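Local coordinates for type II secretion system protein C (Vibrio cholerae, PDB 2I6V) that probably serves the type II secretion system that carries cholera toxin through the outer membrane, the part here being the protein's PDZ domain, probably periplasmic, at residues Leu9-Arg14 / Leu19-Ser24; Leu72-Glu75 / Gln80-Val83; Leu49-Thr52 / Val56-Thr59. One frame throughout, in Å; residues are numbered along the deposited sequence.

Contact 1 of 3, residues Leu9-Arg14 / Leu19-Ser24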
ATOM      1  N   LEU A   9      -4.030  -0.164   6.287  1.00  9.96           N
ATOM      2  CA  LEU A   9      -2.607  -0.121   6.618  1.00  9.73           C
ATOM      3  C   LEU A   9      -2.381   0.285   8.064  1.00 10.30           C
ATOM      4  O   LEU A   9      -3.104   1.122   8.606  1.00 10.34           O
ATOM      5  CB  LEU A   9      -1.885   0.872   5.709  1.00  9.50           C
ATOM      6  CG  LEU A   9      -1.982   0.629   4.202  1.00 10.26           C
ATOM      7  CD1 LEU A   9      -1.328   1.783   3.468  1.00 11.34           C
ATOM      8  CD2 LEU A   9      -1.318  -0.699   3.851  1.00  9.98           C
ATOM      9  N   SER A  10      -1.373  -0.310   8.685  1.00  9.23           N
ATOM     10  CA  SER A  10      -0.930   0.118  10.021  1.00  8.57           C
ATOM     11  C   SER A  10       0.593   0.203  10.062  1.00 10.43           C
ATOM     12  O   SER A  10       1.284  -0.533   9.364  1.00 10.42           O
ATOM     13  CB  SER A  10      -1.459  -0.817  11.122  1.00 11.63           C
ATOM     14  OG  SER A  10      -1.023  -2.159  10.949  1.00 12.36           O
ATOM     15  N   GLN A  11       1.120   1.118  10.872  1.00  9.56           N
ATOM     16  CA  GLN A  11       2.564   1.332  10.906  1.00 10.31           C
ATOM     17  C   GLN A  11       3.310   0.179  11.543  1.00 10.79           C
ATOM     18  O   GLN A  11       2.854  -0.417  12.530  1.00 12.05           O
ATOM     19  CB  GLN A  11       2.912   2.591  11.709  1.00 10.32           C
ATOM     20  CG  GLN A  11       2.370   3.868  11.113  1.00  9.80           C
ATOM     21  CD  GLN A  11       2.670   5.065  11.995  1.00 12.71           C
ATOM     22  OE1 GLN A  11       2.821   4.929  13.218  1.00 12.06           O
ATOM     23  NE2 GLN A  11       2.747   6.242  11.388  1.00 12.58           N
ATOM     24  N   VAL A  12       4.477  -0.105  10.982  1.00  8.97           N
ATOM     25  CA  VAL A  12       5.463  -0.951  11.629  1.00 10.46           C
ATOM     26  C   VAL A  12       6.669  -0.042  11.856  1.00 12.62           C
ATOM     27  O   VAL A  12       7.256   0.459  10.897  1.00 11.82           O
ATOM     28  CB  VAL A  12       5.829  -2.149  10.736  1.00 10.28           C
ATOM     29  CG1 VAL A  12       6.998  -2.924  11.334  1.00 13.69           C
ATOM     30  CG2 VAL A  12       4.608  -3.059  10.574  1.00 11.72           C
ATOM     31  N   LYS A  13       6.998   0.208  13.124  1.00 12.98           N
ATOM     32  CA  LYS A  13       8.059   1.159  13.451  1.00 14.34           C
ATOM     33  C   LYS A  13       9.214   0.567  14.259  1.00 17.81           C
ATOM     34  O   LYS A  13       9.047  -0.422  14.965  1.00 19.24           O
ATOM     35  CB  LYS A  13       7.487   2.347  14.224  1.00 16.69           C
ATOM     36  CG  LYS A  13       6.350   3.052  13.514  1.00 19.71           C
ATOM     37  CD  LYS A  13       6.272   4.523  13.913  1.00 25.02           C
ATOM     38  CE  LYS A  13       5.787   4.711  15.343  1.00 25.87           C
ATOM     39  NZ  LYS A  13       4.349   4.370  15.529  1.00 28.34           N
ATOM     40  N   ARG A  14      10.385   1.179  14.125  1.00 18.24           N
ATOM     41  CA  ARG A  14      11.473   0.976  15.079  1.00 22.07           C
ATOM     42  C   ARG A  14      11.543   2.283  15.848  1.00 20.37           C
ATOM     43  O   ARG A  14      11.963   3.295  15.304  1.00 19.51           O
ATOM     44  CB  ARG A  14      12.806   0.718  14.373  1.00 23.66           C
ATOM     45  CG  ARG A  14      13.975   0.569  15.336  1.00 28.06           C
ATOM     46  CD  ARG A  14      15.320   0.803  14.671  1.00 31.59           C
ATOM     47  NE  ARG A  14      15.509   2.188  14.244  1.00 35.31           N
ATOM     48  CZ  ARG A  14      15.850   3.191  15.049  1.00 36.78           C
ATOM     49  NH1 ARG A  14      16.037   2.981  16.351  1.00 36.91           N
ATOM     50  NH2 ARG A  14      15.998   4.413  14.554  1.00 37.16           N
ATOM     51  N   LEU A  19       9.019   1.836   9.340  1.00 11.32           N
ATOM     52  CA  LEU A  19       9.763   0.850   8.557  1.00 12.65           C
ATOM     53  C   LEU A  19       8.976   0.360   7.351  1.00 11.60           C
ATOM     54  O   LEU A  19       9.551  -0.103   6.369  1.00 13.49           O
ATOM     55  CB  LEU A  19      10.115  -0.365   9.423  1.00 10.89           C
ATOM     56  CG  LEU A  19      10.952  -0.084  10.671  1.00 12.94           C
ATOM     57  CD1 LEU A  19      11.233  -1.381  11.442  1.00 13.38           C
ATOM     58  CD2 LEU A  19      12.250   0.629  10.275  1.00 15.68           C
ATOM     59  N   GLY A  20       7.652   0.440   7.454  1.00 11.10           N
ATOM     60  CA  GLY A  20       6.742  -0.068   6.425  1.00 10.05           C
ATOM     61  C   GLY A  20       5.348  -0.117   7.016  1.00  9.89           C
ATOM     62  O   GLY A  20       5.140   0.336   8.149  1.00 10.53           O
ATOM     63  N   TYR A  21       4.395  -0.665   6.262  1.00  9.28           N
ATOM     64  CA  TYR A  21       3.002  -0.765   6.721  1.00  8.39           C
ATOM     65  C   TYR A  21       2.463  -2.184   6.607  1.00 10.93           C
ATOM     66  O   TYR A  21       2.547  -2.806   5.544  1.00 10.77           O
ATOM     67  CB  TYR A  21       2.089   0.214   5.961  1.00  8.07           C
ATOM     68  CG  TYR A  21       2.510   1.639   6.179  1.00 10.42           C
ATOM     69  CD1 TYR A  21       1.867   2.435   7.118  1.00 11.05           C
ATOM     70  CD2 TYR A  21       3.580   2.172   5.480  1.00  9.36           C
ATOM     71  CE1 TYR A  21       2.277   3.737   7.346  1.00  8.50           C
ATOM     72  CE2 TYR A  21       4.001   3.477   5.694  1.00  8.91           C
ATOM     73  CZ  TYR A  21       3.343   4.252   6.630  1.00 10.25           C
ATOM     74  OH  TYR A  21       3.771   5.546   6.839  1.00 10.75           O
ATOM     75  N   ARG A  22       1.932  -2.700   7.709  1.00  9.12           N
ATOM     76  CA  ARG A  22       1.267  -3.993   7.682  1.00  8.61           C
ATOM     77  C   ARG A  22      -0.028  -3.861   6.906  1.00 10.41           C
ATOM     78  O   ARG A  22      -0.814  -2.939   7.130  1.00  9.63           O
ATOM     79  CB  ARG A  22       0.925  -4.461   9.094  1.00  8.45           C
ATOM     80  CG  ARG A  22       0.509  -5.921   9.155  1.00  9.49           C
ATOM     81  CD  ARG A  22      -0.137  -6.236  10.505  1.00  8.18           C
ATOM     82  NE  ARG A  22      -0.503  -7.650  10.634  1.00 11.28           N
ATOM     83  CZ  ARG A  22      -1.573  -8.207  10.067  1.00 13.29           C
ATOM     84  NH1 ARG A  22      -2.389  -7.471   9.303  1.00 10.86           N
ATOM     85  NH2 ARG A  22      -1.812  -9.504  10.239  1.00 11.23           N
ATOM     86  N   VAL A  23      -0.250  -4.811   6.010  1.00  7.22           N
ATOM     87  CA  VAL A  23      -1.465  -4.864   5.211  1.00  8.78           C
ATOM     88  C   VAL A  23      -2.565  -5.687   5.889  1.00  9.96           C
ATOM     89  O   VAL A  23      -2.317  -6.811   6.346  1.00 10.02           O
ATOM     90  CB  VAL A  23      -1.154  -5.530   3.849  1.00  8.13           C
ATOM     91  CG1 VAL A  23      -2.419  -5.957   3.134  1.00 11.98           C
ATOM     92  CG2 VAL A  23      -0.294  -4.615   2.975  1.00  8.79           C
ATOM     93  N   SER A  24      -3.775  -5.122   5.933  1.00  9.54           N
ATOM     94  CA  SER A  24      -4.979  -5.827   6.384  1.00  9.85           C
ATOM     95  C   SER A  24      -6.036  -5.695   5.295  1.00  9.78           C
ATOM     96  O   SER A  24      -5.957  -4.807   4.456  1.00  8.58           O
ATOM     97  CB  SER A  24      -5.525  -5.228   7.691  1.00 10.61           C
ATOM     98  OG  SER A  24      -4.619  -5.416   8.777  1.00 12.66           O
TER
HETATM   99  O   HOH W   1      -2.461  -3.919   9.218  1.00 17.19           O
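Both Q11 and Y21 set CG opposite their own carbonyl carbon (chi1 -63° and -61°), which lays the two side chains next to each other, pointing the same way; the aliphatic CG of Q11 meets Y21 CE1 at 3.8 Å. L9 crosses Y21 at about a right angle, CB to CB 4.0 Å, and its CD2 reaches V23 CG2 at 4.1 Å, so leucine, tyrosine and valine give this face its apolar patch. The other face is mixed: beside V12 it carries S10 and R22. S10 OG rests 3.5 Å from R22 CB, and a water joins S10 OG to S24 OG. R22 stays extended as far as NE, carrying its guanidinium past the serine to a salt bridge with D39. Between the strands, S10 and R22 exchange two backbone bonds. Farther along, V12 O accepts from L19 N at 2.7 Å and, weakly, from G20 N at 3.5 Å, a classic beta bulge; the phi of 166° at G20 is one that glycine adopts readily. L19, the first bulge residue, packs its CD1 on R14 CB. This hairpin lies at the surface, with strand 17-25 between strands 7-14 and 42-46: V12 touches M42, and V23 touches A43.

Contact 2 of 3, residues Leu72-Glu75 / Gln80-Val83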
ATOM      1  N   LEU A  72       1.416  -1.218  -5.519  1.00 13.69           N
ATOM      2  CA  LEU A  72       1.850  -1.325  -4.138  1.00 12.94           C
ATOM      3  C   LEU A  72       2.877  -2.446  -4.090  1.00 12.81           C
ATOM      4  O   LEU A  72       2.583  -3.572  -4.482  1.00 12.34           O
ATOM      5  CB  LEU A  72       0.650  -1.672  -3.264  1.00 13.69           C
ATOM      6  CG  LEU A  72       0.790  -1.727  -1.749  1.00 15.09           C
ATOM      7  CD1 LEU A  72       1.102  -0.351  -1.160  1.00 15.14           C
ATOM      8  CD2 LEU A  72      -0.509  -2.266  -1.167  1.00 16.14           C
ATOM      9  N   THR A  73       4.088  -2.136  -3.631  1.00 10.58           N
ATOM     10  CA  THR A  73       5.115  -3.155  -3.507  1.00 10.72           C
ATOM     11  C   THR A  73       4.986  -3.753  -2.118  1.00 11.63           C
ATOM     12  O   THR A  73       5.026  -3.025  -1.126  1.00 12.15           O
ATOM     13  CB  THR A  73       6.532  -2.568  -3.674  1.00 10.49           C
ATOM     14  OG1 THR A  73       6.648  -1.942  -4.961  1.00 11.89           O
ATOM     15  CG2 THR A  73       7.585  -3.676  -3.557  1.00 13.63           C
ATOM     16  N   VAL A  74       4.831  -5.070  -2.044  1.00 10.49           N
ATOM     17  CA  VAL A  74       4.743  -5.720  -0.728  1.00 10.44           C
ATOM     18  C   VAL A  74       5.826  -6.773  -0.544  1.00 11.82           C
ATOM     19  O   VAL A  74       6.348  -7.310  -1.522  1.00 11.77           O
ATOM     20  CB  VAL A  74       3.369  -6.372  -0.484  1.00  9.49           C
ATOM     21  CG1 VAL A  74       2.251  -5.331  -0.621  1.00 12.31           C
ATOM     22  CG2 VAL A  74       3.151  -7.550  -1.439  1.00 11.52           C
ATOM     23  N   GLU A  75       6.145  -7.062   0.713  1.00 10.31           N
ATOM     24  CA  GLU A  75       7.090  -8.116   1.056  1.00 10.86           C
ATOM     25  C   GLU A  75       6.319  -9.243   1.735  1.00 11.91           C
ATOM     26  O   GLU A  75       5.540  -9.002   2.662  1.00 12.50           O
ATOM     27  CB  GLU A  75       8.159  -7.570   1.994  1.00 13.25           C
ATOM     28  CG  GLU A  75       9.417  -8.408   2.083  1.00 19.09           C
ATOM     29  CD  GLU A  75      10.583  -7.596   2.614  1.00 22.42           C
ATOM     30  OE1 GLU A  75      10.541  -7.216   3.802  1.00 23.72           O
ATOM     31  OE2 GLU A  75      11.527  -7.311   1.839  1.00 26.41           O
ATOM     32  N   GLN A  80       9.817  -9.638  -2.477  1.00 17.70           N
ATOM     33  CA  GLN A  80       8.948  -8.526  -2.864  1.00 17.70           C
ATOM     34  C   GLN A  80       8.239  -8.768  -4.191  1.00 18.51           C
ATOM     35  O   GLN A  80       8.790  -9.387  -5.108  1.00 18.69           O
ATOM     36  CB  GLN A  80       9.734  -7.218  -2.906  1.00 17.88           C
ATOM     37  CG  GLN A  80      10.166  -6.720  -1.522  1.00 19.51           C
ATOM     38  CD  GLN A  80      10.839  -5.362  -1.563  1.00 19.97           C
ATOM     39  OE1 GLN A  80      10.961  -4.751  -2.621  1.00 24.28           O
ATOM     40  NE2 GLN A  80      11.275  -4.879  -0.402  1.00 22.64           N
ATOM     41  N   HIS A  81       7.005  -8.288  -4.285  1.00 15.01           N
ATOM     42  CA  HIS A  81       6.352  -8.201  -5.578  1.00 15.20           C
ATOM     43  C   HIS A  81       5.385  -7.029  -5.611  1.00 13.60           C
ATOM     44  O   HIS A  81       5.045  -6.457  -4.570  1.00 11.89           O
ATOM     45  CB  HIS A  81       5.634  -9.500  -5.936  1.00 17.16           C
ATOM     46  CG  HIS A  81       4.344  -9.698  -5.206  1.00 19.39           C
ATOM     47  ND1 HIS A  81       4.280 -10.251  -3.947  1.00 21.44           N
ATOM     48  CD2 HIS A  81       3.065  -9.437  -5.569  1.00 20.61           C
ATOM     49  CE1 HIS A  81       3.017 -10.313  -3.559  1.00 22.64           C
ATOM     50  NE2 HIS A  81       2.260  -9.825  -4.526  1.00 23.83           N
ATOM     51  N   ASP A  82       4.948  -6.681  -6.817  1.00 12.37           N
ATOM     52  CA  ASP A  82       4.071  -5.537  -6.995  1.00 12.34           C
ATOM     53  C   ASP A  82       2.628  -5.981  -7.158  1.00 13.49           C
ATOM     54  O   ASP A  82       2.334  -6.938  -7.889  1.00 14.92           O
ATOM     55  CB  ASP A  82       4.508  -4.716  -8.207  1.00 13.00           C
ATOM     56  CG  ASP A  82       5.759  -3.904  -7.933  1.00 18.01           C
ATOM     57  OD1 ASP A  82       6.204  -3.873  -6.763  1.00 17.36           O
ATOM     58  OD2 ASP A  82       6.300  -3.305  -8.885  1.00 22.54           O
ATOM     59  N   VAL A  83       1.749  -5.283  -6.449  1.00 12.43           N
ATOM     60  CA  VAL A  83       0.318  -5.492  -6.506  1.00 13.02           C
ATOM     61  C   VAL A  83      -0.261  -4.344  -7.316  1.00 14.20           C
ATOM     62  O   VAL A  83       0.054  -3.177  -7.082  1.00 13.29           O
ATOM     63  CB  VAL A  83      -0.265  -5.486  -5.088  1.00 15.07           C
ATOM     64  CG1 VAL A  83      -1.771  -5.443  -5.128  1.00 17.78           C
ATOM     65  CG2 VAL A  83       0.231  -6.718  -4.317  1.00 16.39           C
TER
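L72 opens the pairing with two backbone hydrogen bonds to V83, the shorter from V83 N to L72 O at 2.7 Å. Both are buried apolar residues, suited to a face turned inward. T73 lies on the other face, where its hydroxyl donates to D82: OG1 to OD1 is 2.7 Å, approaching from above the carboxylate plane. Its chi1 of -59° sets OG1 on the side of the aspartate, while the methyl, CG2, lies against D82 OD1 at 3.5 Å and Q80 OE1 at 3.7 Å. V74 returns to the L72 face. Its N bonds to H81 O at 2.9 Å, and its CG2 sits over one face of the H81 imidazole, 3.5 Å from CE1, a position reached because the ring turns to chi1 76°. The same methyl group touches V83 CG2 at 4.2 Å. E75, back beside T73, takes a weak bond from the amide of Q80, with OE2 to NE2 at 3.3 Å and the two planar groups 42° apart; long polar chains suit this more open face. Strands 69-76 and 79-86 follow each other through a short turn and pair antiparallel: a beta hairpin, the last in the chain of this PDZ domain.

Contact 3 of 3, residues Leu49-Thr52 / Val56-Thr59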
ATOM      1  N   LEU A  49       7.710   4.545  -4.950  1.00 10.70           N
ATOM      2  CA  LEU A  49       8.149   5.551  -4.008  1.00 11.56           C
ATOM      3  C   LEU A  49       8.021   4.999  -2.587  1.00 13.90           C
ATOM      4  O   LEU A  49       7.124   4.210  -2.286  1.00 13.78           O
ATOM      5  CB  LEU A  49       7.313   6.817  -4.161  1.00 11.67           C
ATOM      6  CG  LEU A  49       7.459   7.547  -5.508  1.00 13.49           C
ATOM      7  CD1 LEU A  49       6.233   8.388  -5.810  1.00 15.48           C
ATOM      8  CD2 LEU A  49       8.727   8.393  -5.517  1.00 15.06           C
ATOM      9  N   ASP A  50       8.917   5.439  -1.713  1.00 13.83           N
ATOM     10  CA  ASP A  50       9.014   4.879  -0.365  1.00 14.10           C
ATOM     11  C   ASP A  50       7.831   5.332   0.498  1.00 13.01           C
ATOM     12  O   ASP A  50       7.653   6.520   0.732  1.00 13.42           O
ATOM     13  CB  ASP A  50      10.358   5.319   0.228  1.00 13.20           C
ATOM     14  CG  ASP A  50      10.695   4.633   1.546  1.00 16.16           C
ATOM     15  OD1 ASP A  50       9.782   4.169   2.270  1.00 14.90           O
ATOM     16  OD2 ASP A  50      11.906   4.591   1.853  1.00 16.48           O
ATOM     17  N   LEU A  51       7.020   4.379   0.972  1.00 12.28           N
ATOM     18  CA  LEU A  51       5.844   4.695   1.794  1.00 12.72           C
ATOM     19  C   LEU A  51       6.202   5.417   3.089  1.00 10.87           C
ATOM     20  O   LEU A  51       5.344   6.075   3.703  1.00 14.35           O
ATOM     21  CB  LEU A  51       5.065   3.416   2.151  1.00 14.02           C
ATOM     22  CG  LEU A  51       3.971   2.945   1.184  1.00 14.77           C
ATOM     23  CD1 LEU A  51       3.535   1.511   1.498  1.00 14.49           C
ATOM     24  CD2 LEU A  51       2.764   3.876   1.189  1.00 15.48           C
ATOM     25  N   THR A  52       7.457   5.277   3.506  1.00 11.78           N
ATOM     26  CA  THR A  52       7.905   5.824   4.793  1.00 12.96           C
ATOM     27  C   THR A  52       8.421   7.256   4.678  1.00 13.23           C
ATOM     28  O   THR A  52       8.913   7.823   5.657  1.00 12.54           O
ATOM     29  CB  THR A  52       8.989   4.945   5.451  1.00 13.05           C
ATOM     30  OG1 THR A  52      10.221   5.056   4.722  1.00 12.97           O
ATOM     31  CG2 THR A  52       8.530   3.475   5.500  1.00 15.58           C
ATOM     32  N   VAL A  56       6.851  12.941   0.581  1.00  7.85           N
ATOM     33  CA  VAL A  56       6.708  12.335  -0.737  1.00  9.00           C
ATOM     34  C   VAL A  56       5.301  11.768  -0.877  1.00  8.82           C
ATOM     35  O   VAL A  56       4.628  11.997  -1.874  1.00 10.35           O
ATOM     36  CB  VAL A  56       7.751  11.240  -0.949  1.00  9.89           C
ATOM     37  CG1 VAL A  56       7.532  10.543  -2.290  1.00 10.90           C
ATOM     38  CG2 VAL A  56       9.165  11.842  -0.885  1.00 11.58           C
ATOM     39  N   MET A  57       4.860  11.029   0.136  1.00  9.83           N
ATOM     40  CA  MET A  57       3.500  10.482   0.125  1.00  9.86           C
ATOM     41  C   MET A  57       2.426  11.575   0.049  1.00 10.46           C
ATOM     42  O   MET A  57       1.496  11.491  -0.751  1.00 12.65           O
ATOM     43  CB  MET A  57       3.293   9.549   1.321  1.00  9.36           C
ATOM     44  CG  MET A  57       4.101   8.270   1.204  1.00 10.90           C
ATOM     45  SD  MET A  57       3.608   7.283  -0.240  1.00 13.42           S
ATOM     46  CE  MET A  57       4.916   7.661  -1.399  1.00 15.45           C
ATOM     47  N   ASN A  58       2.559  12.624   0.852  1.00 10.37           N
ATOM     48  CA  ASN A  58       1.636  13.749   0.750  1.00 10.57           C
ATOM     49  C   ASN A  58       1.508  14.273  -0.682  1.00 12.83           C
ATOM     50  O   ASN A  58       0.408  14.479  -1.196  1.00 13.83           O
ATOM     51  CB  ASN A  58       2.060  14.878   1.679  1.00 12.23           C
ATOM     52  CG  ASN A  58       1.060  16.005   1.698  1.00 16.61           C
ATOM     53  OD1 ASN A  58      -0.124  15.794   1.982  1.00 23.16           O
ATOM     54  ND2 ASN A  58       1.518  17.208   1.383  1.00 20.31           N
ATOM     55  N   THR A  59       2.648  14.453  -1.337  1.00 11.15           N
ATOM     56  CA  THR A  59       2.644  14.978  -2.692  1.00 12.29           C
ATOM     57  C   THR A  59       1.942  14.005  -3.634  1.00 12.98           C
ATOM     58  O   THR A  59       1.123  14.414  -4.461  1.00 12.96           O
ATOM     59  CB  THR A  59       4.063  15.261  -3.162  1.00 13.28           C
ATOM     60  OG1 THR A  59       4.590  16.347  -2.399  1.00 14.23           O
ATOM     61  CG2 THR A  59       4.080  15.639  -4.636  1.00 12.75           C
TER
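M57 reaches L49, L51 and the carbonyl of D50. It leaves helix 54-62 pointing toward residues 49-52, then bends at chi2 (-62°) and again at chi3, so that CG, SD and CE each meet a different part of the opposing chain. CG lies 3.6 Å from L51 O. The M57 and L51 side chains cross obliquely, with M57 SD 3.8 Å from L51 CD2. The terminal methyl, CE, reaches toward the start of the segment, meeting L49 CB at 3.8 Å and D50 O at 3.7 Å. Methionine fits here because its slender, unbranched chain can follow such a bent path and its soft sulfur packs well against a leucine methyl.

V56, one residue earlier on the helix, adds a smaller contact: its CG1 is 4.1 Å from L49 CD2, the two branched side chains meeting at an oblique angle near the surface. No hydrogen bond joins the segments; the contact is van der Waals, mostly between apolar side chains, with two backbone carbonyls against the methionine.

The backbone of the first segment is shaped from within. D50 OD1 accepts from T52 N at 2.9 Å, forming an Asx turn, and also from T52 OG1 at 2.6 Å; both donors arrive from the same face of the carboxylate. This double grip shapes the chain as it leaves strand 49-50 just before helix 54-62.

L51 extends the packing inward, touching A43 and L46 of strand 42-46, while its backbone bonds to V44. The helix is thereby seated against strand 49-50, itself paired with strand 42-46, and, through L51, against strand 42-46 as well.

Contacts 1 and 2 are both antiparallel hairpins, one at each end of the chain, and they belong to the same sheet, strand 42-46 running between them; contact 3 instead fastens a helix to that sheet. Contact 1 is largely a surface contact, whereas contacts 2 and 3 are partly buried. Backbone bonds dominate the hairpins, but contact 1 is distorted by a bulge while contact 2 stays regular and adds a hydroxyl-carboxylate bond between strands. Contact 3 has van der Waals packing without a hydrogen bond across it. Its L51 links the other two: L51 O lies 3.5 Å from Y21 CE2, and L51 CD1 is 4.1 Å from L72 CD1.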